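Side-chain contacts in putative isochorismatase (Burkholderia xenovorans, PDB 3OQP), which probably acts as a hydrolase of the isochorismatase family, related to the nicotinamidases, though its substrate is not established: residues D29-S32 against S33-N36; D180-I183 against A184-G188. All coordinates share one frame; numbering follows the deposited sequence.

Contact 1 (D29-S32 against S33-N36); sequences DVQS and SLAN
Asp29 and Ser33 meet through the backbone, Ser33 N giving its hydrogen to Asp29 O at 3.1 Å with an N-H...O angle of 161°. The same carbonyl oxygen also accepts from Ser32 OG at 2.8 Å, so two donors from successive residues grip it. That second bond depends on the first torsion of Ser32 (chi1 76°), which sets OG between its own N and carbonyl carbon and turns it back toward the carbonyl of Asp29; Ser32 was modelled in two conformers, and this holds for one. The carboxylate of Asp29 completes the end: OD2, through its anti lone pair, accepts from Ser32 N at 3.2 Å. Asp29 stands at the N-cap of helix 30-47, the helix of a beta-alpha-beta unit between strands 7-12 and 51-56, and the bond from Ser32 N to OD2 is its capping bond. One residue on, Leu34 N donates to Val30 O at 2.9 Å, and on that flank Val30 CG2 lies 4.2 Å from Leu34 CD1, a loose apolar contact. Gln31 is bent at chi2 (-60°), and its amide end passes obliquely by Leu34 CD1, with NE2 4.0 Å and OE1 4.1 Å away. Outward, Tyr117 hydrogen-bonds Ser33 OG and touches both Val30 and Leu34. Asn36 is positioned by Arg39, which bonds its OD1, and by Asp142 O, which takes a hydrogen bond from ND2.

Contact 2 (D180-I183 against A184-G188); sequences DEWI and AAVQG
Trp182 O accepts from Val186 N at 2.9 Å, and the donor lies nearly along the C=O axis (C=O...N angle 164°). The i to i+4 spacing places both side chains on one flank of the helix, where they cross each other. Val186 CG2 sits over one face of the indole, 3.7 Å from the centroid of the six-membered ring and 18° off its normal, which satisfies the geometry of a CH-pi contact. Its closest ring atom is CE2, at 3.6 Å, and the methyl lies over the six-membered ring, displaced toward its CE2-CZ2 side. Two torsions produce this overlap: Trp182 has CG anti to its backbone N (chi1 -176°), while Val186 directs CG1 anti to N and thereby leaves CG2 beside N, on the side of the indole. The same CG2 is 3.4 Å from Trp182 O, so this methyl touches both the backbone carbonyl oxygen and the ring of Trp182.

At the indole rim, NE1 makes weak hydrogen bonds to Glu138 and Thr113. The bonds on either side of Val186 N to Trp182 O in sequence repeat the i to i+4 pattern, with Ala185 N bonded to Glu181 O at 3.0 Å and Gln187 N to Ile183 O at 3.0 Å. Arg7 of strand 7-12 touches Trp182, Ala185 and Val186, whereas Ala44 and Ala47 of helix 30-47 meet Trp182 and Val186 respectively. Such an apolar helix flank, laid against a parallel sheet and a neighbouring helix, belongs to the three-layer alpha/beta fold of the isochorismatase family.

How the contacts relate
Following the chain from the N terminus, contact 1 comes first, at the start of helix 30-47 after strand 7-12; contact 2 comes much later, on helix 179-188 just after strand 175-177, outermost of the parallel sheet within this chain. Each is a local run within one helix, with no residues between its segments, so neither closes a long loop, and the two lie in series without nesting or crossing. The centres of contact 1 and contact 2 are about 19 Å apart, and the nearest atoms of contact 1 and contact 2 about 6 Å apart, without touching. Helix 30-47 nevertheless joins them: Arg39 hydrogen-bonds Asn36 of contact 1 and forms a salt bridge with Asp180 of contact 2, while Ala43 farther along the helix touches Ile183.

Contact 1 (D29-S32 against S33-N36)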
ATOM      1  N   ASP A  29       5.834  -8.516 -18.249  1.00 10.52           N
ATOM      2  CA  ASP A  29       7.158  -8.757 -18.823  1.00 10.58           C
ATOM      3  C   ASP A  29       8.012  -7.488 -18.757  1.00 10.55           C
ATOM      4  O   ASP A  29       7.585  -6.421 -19.174  1.00 10.67           O
ATOM      5  CB  ASP A  29       6.989  -9.193 -20.269  1.00 11.54           C
ATOM      6  CG  ASP A  29       8.305  -9.501 -20.933  1.00 14.00           C
ATOM      7  OD1 ASP A  29       8.813 -10.638 -20.820  1.00 18.23           O
ATOM      8  OD2 ASP A  29       8.828  -8.593 -21.589  1.00 17.29           O
ATOM      9  N   VAL A  30       9.253  -7.624 -18.337  1.00 10.39           N
ATOM     10  CA  VAL A  30      10.025  -6.460 -18.084  1.00  9.92           C
ATOM     11  C   VAL A  30      10.430  -5.721 -19.340  1.00 10.19           C
ATOM     12  O   VAL A  30      10.593  -4.502 -19.337  1.00 10.08           O
ATOM     13  CB  VAL A  30      11.246  -6.768 -17.187  1.00 10.67           C
ATOM     14  CG1 VAL A  30      12.308  -7.552 -17.963  1.00 14.56           C
ATOM     15  CG2 VAL A  30      11.786  -5.453 -16.563  1.00 12.74           C
ATOM     16  N   GLN A  31      10.653  -6.429 -20.435  1.00 11.03           N
ATOM     17  CA  GLN A  31      10.952  -5.724 -21.663  1.00 11.47           C
ATOM     18  C   GLN A  31       9.790  -4.906 -22.147  1.00 11.08           C
ATOM     19  O   GLN A  31       9.959  -3.812 -22.678  1.00 11.90           O
ATOM     20  CB  GLN A  31      11.477  -6.662 -22.729  1.00 11.67           C
ATOM     21  CG  GLN A  31      12.813  -7.330 -22.386  1.00 16.08           C
ATOM     22  CD  GLN A  31      13.939  -6.320 -22.155  1.00 17.26           C
ATOM     23  OE1 GLN A  31      14.040  -5.317 -22.843  1.00 20.18           O
ATOM     24  NE2 GLN A  31      14.760  -6.571 -21.132  1.00 21.09           N
ATOM     25  N   SER A  32       8.586  -5.394 -21.916  0.50 11.23           N
ATOM     26  CA  SER A  32       7.377  -4.650 -22.327  0.50 10.96           C
ATOM     27  C   SER A  32       7.154  -3.403 -21.462  0.50 10.82           C
ATOM     28  O   SER A  32       6.646  -2.374 -21.911  0.50 10.50           O
ATOM     29  CB  SER A  32       6.096  -5.512 -22.293  0.50 11.12           C
ATOM     30  OG  SER A  32       5.566  -5.746 -20.965  0.50 14.00           O
ATOM     31  N   SER A  33       7.411  -3.530 -20.178  1.00  9.39           N
ATOM     32  CA  SER A  33       7.294  -2.331 -19.316  1.00 10.09           C
ATOM     33  C   SER A  33       8.406  -1.325 -19.532  1.00 10.07           C
ATOM     34  O   SER A  33       8.135  -0.129 -19.524  1.00 10.28           O
ATOM     35  CB  SER A  33       7.103  -2.695 -17.847  1.00 10.67           C
ATOM     36  OG  SER A  33       8.200  -3.439 -17.341  1.00 10.79           O
ATOM     37  N   LEU A  34       9.630  -1.796 -19.769  1.00  9.97           N
ATOM     38  CA  LEU A  34      10.706  -0.848 -20.088  1.00 10.76           C
ATOM     39  C   LEU A  34      10.355  -0.042 -21.324  1.00 10.78           C
ATOM     40  O   LEU A  34      10.562   1.185 -21.336  1.00 10.24           O
ATOM     41  CB  LEU A  34      12.046  -1.563 -20.301  1.00 11.05           C
ATOM     42  CG  LEU A  34      12.725  -2.068 -19.051  1.00 11.86           C
ATOM     43  CD1 LEU A  34      13.827  -3.055 -19.412  1.00 14.69           C
ATOM     44  CD2 LEU A  34      13.316  -0.923 -18.206  1.00 12.92           C
ATOM     45  N   ALA A  35       9.814  -0.706 -22.346  1.00 10.81           N
ATOM     46  CA  ALA A  35       9.442  -0.007 -23.567  1.00 11.04           C
ATOM     47  C   ALA A  35       8.347   1.035 -23.314  1.00 10.70           C
ATOM     48  O   ALA A  35       8.374   2.118 -23.890  1.00 11.27           O
ATOM     49  CB  ALA A  35       9.026  -1.001 -24.648  1.00 12.61           C
ATOM     50  N   ASN A  36       7.406   0.711 -22.433  1.00 10.06           N
ATOM     51  CA  ASN A  36       6.333   1.645 -22.156  1.00 10.19           C
ATOM     52  C   ASN A  36       6.748   2.817 -21.315  1.00 10.62           C
ATOM     53  O   ASN A  36       6.293   3.926 -21.486  1.00 10.10           O
ATOM     54  CB  ASN A  36       5.163   0.903 -21.514  1.00  9.63           C
ATOM     55  CG  ASN A  36       4.381   0.100 -22.514  1.00 10.28           C
ATOM     56  OD1 ASN A  36       4.348   0.454 -23.714  1.00 12.20           O
ATOM     57  ND2 ASN A  36       3.840  -1.000 -22.083  1.00 11.65           N
TER

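Contact 2 (D180-I183 against A184-G188)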
ATOM      1  N   ASP A 180      -0.860   3.855 -23.460  1.00 10.28           N
ATOM      2  CA  ASP A 180      -1.535   4.421 -24.625  1.00 11.05           C
ATOM      3  C   ASP A 180      -2.662   5.392 -24.182  1.00  9.53           C
ATOM      4  O   ASP A 180      -2.793   6.511 -24.725  1.00 10.91           O
ATOM      5  CB  ASP A 180      -2.211   3.353 -25.499  1.00 11.34           C
ATOM      6  CG  ASP A 180      -1.313   2.210 -25.922  1.00 13.30           C
ATOM      7  OD1 ASP A 180      -0.155   2.472 -26.334  1.00 14.56           O
ATOM      8  OD2 ASP A 180      -1.846   1.042 -25.902  1.00 13.45           O
ATOM      9  N   GLU A 181      -3.420   4.940 -23.184  0.50  9.90           N
ATOM     10  CA  GLU A 181      -4.519   5.685 -22.589  0.50 10.01           C
ATOM     11  C   GLU A 181      -4.066   7.009 -21.962  0.50  9.49           C
ATOM     12  O   GLU A 181      -4.694   8.040 -22.140  0.50  9.55           O
ATOM     13  CB  GLU A 181      -5.233   4.798 -21.560  0.50 10.76           C
ATOM     14  CG  GLU A 181      -6.037   3.705 -22.209  0.50 12.89           C
ATOM     15  CD  GLU A 181      -6.693   2.674 -21.292  0.50 15.97           C
ATOM     16  OE1 GLU A 181      -6.291   2.347 -20.144  0.50 12.79           O
ATOM     17  OE2 GLU A 181      -7.690   2.125 -21.819  0.50 18.97           O
ATOM     18  N   TRP A 182      -2.938   6.969 -21.279  1.00  8.69           N
ATOM     19  CA  TRP A 182      -2.330   8.150 -20.641  1.00  9.30           C
ATOM     20  C   TRP A 182      -1.874   9.151 -21.679  1.00  9.43           C
ATOM     21  O   TRP A 182      -2.176  10.358 -21.571  1.00  9.99           O
ATOM     22  CB  TRP A 182      -1.170   7.755 -19.735  1.00  8.87           C
ATOM     23  CG  TRP A 182      -0.627   8.913 -19.027  1.00 10.55           C
ATOM     24  CD1 TRP A 182      -1.213   9.537 -17.983  1.00 10.20           C
ATOM     25  CD2 TRP A 182       0.614   9.583 -19.303  1.00 10.21           C
ATOM     26  NE1 TRP A 182      -0.389  10.575 -17.568  1.00 10.85           N
ATOM     27  CE2 TRP A 182       0.735  10.621 -18.365  1.00  9.27           C
ATOM     28  CE3 TRP A 182       1.640   9.411 -20.253  1.00 10.21           C
ATOM     29  CZ2 TRP A 182       1.859  11.452 -18.325  1.00  9.85           C
ATOM     30  CZ3 TRP A 182       2.737  10.246 -20.209  1.00 10.42           C
ATOM     31  CH2 TRP A 182       2.812  11.274 -19.289  1.00 11.50           C
ATOM     32  N   ILE A 183      -1.138   8.681 -22.674  1.00  9.64           N
ATOM     33  CA  ILE A 183      -0.658   9.557 -23.738  1.00  9.63           C
ATOM     34  C   ILE A 183      -1.815  10.310 -24.405  1.00 10.23           C
ATOM     35  O   ILE A 183      -1.730  11.530 -24.642  1.00 11.31           O
ATOM     36  CB  ILE A 183       0.206   8.821 -24.725  1.00 10.33           C
ATOM     37  CG1 ILE A 183       1.500   8.375 -24.071  1.00 10.68           C
ATOM     38  CG2 ILE A 183       0.495   9.692 -25.934  1.00 10.54           C
ATOM     39  CD1 ILE A 183       2.315   7.393 -24.922  1.00 12.18           C
ATOM     40  N   ALA A 184      -2.887   9.586 -24.712  1.00 10.20           N
ATOM     41  CA  ALA A 184      -4.083  10.206 -25.276  1.00 10.27           C
ATOM     42  C   ALA A 184      -4.747  11.238 -24.374  1.00 11.58           C
ATOM     43  O   ALA A 184      -5.208  12.299 -24.850  1.00 11.26           O
ATOM     44  CB  ALA A 184      -5.068   9.136 -25.740  1.00 11.32           C
ATOM     45  N   ALA A 185      -4.824  10.917 -23.085  1.00 11.03           N
ATOM     46  CA  ALA A 185      -5.393  11.835 -22.111  1.00 11.46           C
ATOM     47  C   ALA A 185      -4.535  13.116 -21.944  1.00 10.76           C
ATOM     48  O   ALA A 185      -5.061  14.218 -21.812  1.00 12.43           O
ATOM     49  CB  ALA A 185      -5.612  11.170 -20.791  1.00 11.74           C
ATOM     50  N   VAL A 186      -3.226  12.976 -22.035  1.00 11.12           N
ATOM     51  CA  VAL A 186      -2.322  14.151 -22.067  1.00 11.60           C
ATOM     52  C   VAL A 186      -2.610  15.008 -23.307  1.00 12.76           C
ATOM     53  O   VAL A 186      -2.741  16.216 -23.219  1.00 13.11           O
ATOM     54  CB  VAL A 186      -0.808  13.725 -22.003  1.00 11.38           C
ATOM     55  CG1 VAL A 186       0.120  14.908 -22.289  1.00 13.55           C
ATOM     56  CG2 VAL A 186      -0.456  13.123 -20.608  1.00 12.55           C
ATOM     57  N   GLN A 187      -2.672  14.374 -24.474  1.00 13.30           N
ATOM     58  CA  GLN A 187      -3.002  15.081 -25.708  1.00 14.13           C
ATOM     59  C   GLN A 187      -4.323  15.835 -25.627  1.00 13.87           C
ATOM     60  O   GLN A 187      -4.446  16.965 -26.101  1.00 15.26           O
ATOM     61  CB  GLN A 187      -3.006  14.077 -26.880  1.00 15.03           C
ATOM     62  CG  GLN A 187      -3.586  14.579 -28.197  1.00 18.53           C
ATOM     63  CD  GLN A 187      -3.552  13.533 -29.310  1.00 19.75           C
ATOM     64  OE1 GLN A 187      -4.277  12.478 -29.289  1.00 16.74           O
ATOM     65  NE2 GLN A 187      -2.695  13.804 -30.305  1.00 23.09           N
ATOM     66  N   GLY A 188      -5.326  15.224 -25.021  1.00 12.90           N
ATOM     67  CA  GLY A 188      -6.660  15.789 -24.976  1.00 14.12           C
ATOM     68  C   GLY A 188      -6.895  16.725 -23.798  1.00 14.37           C
ATOM     69  O   GLY A 188      -7.863  17.435 -23.750  1.00 16.47           O
TER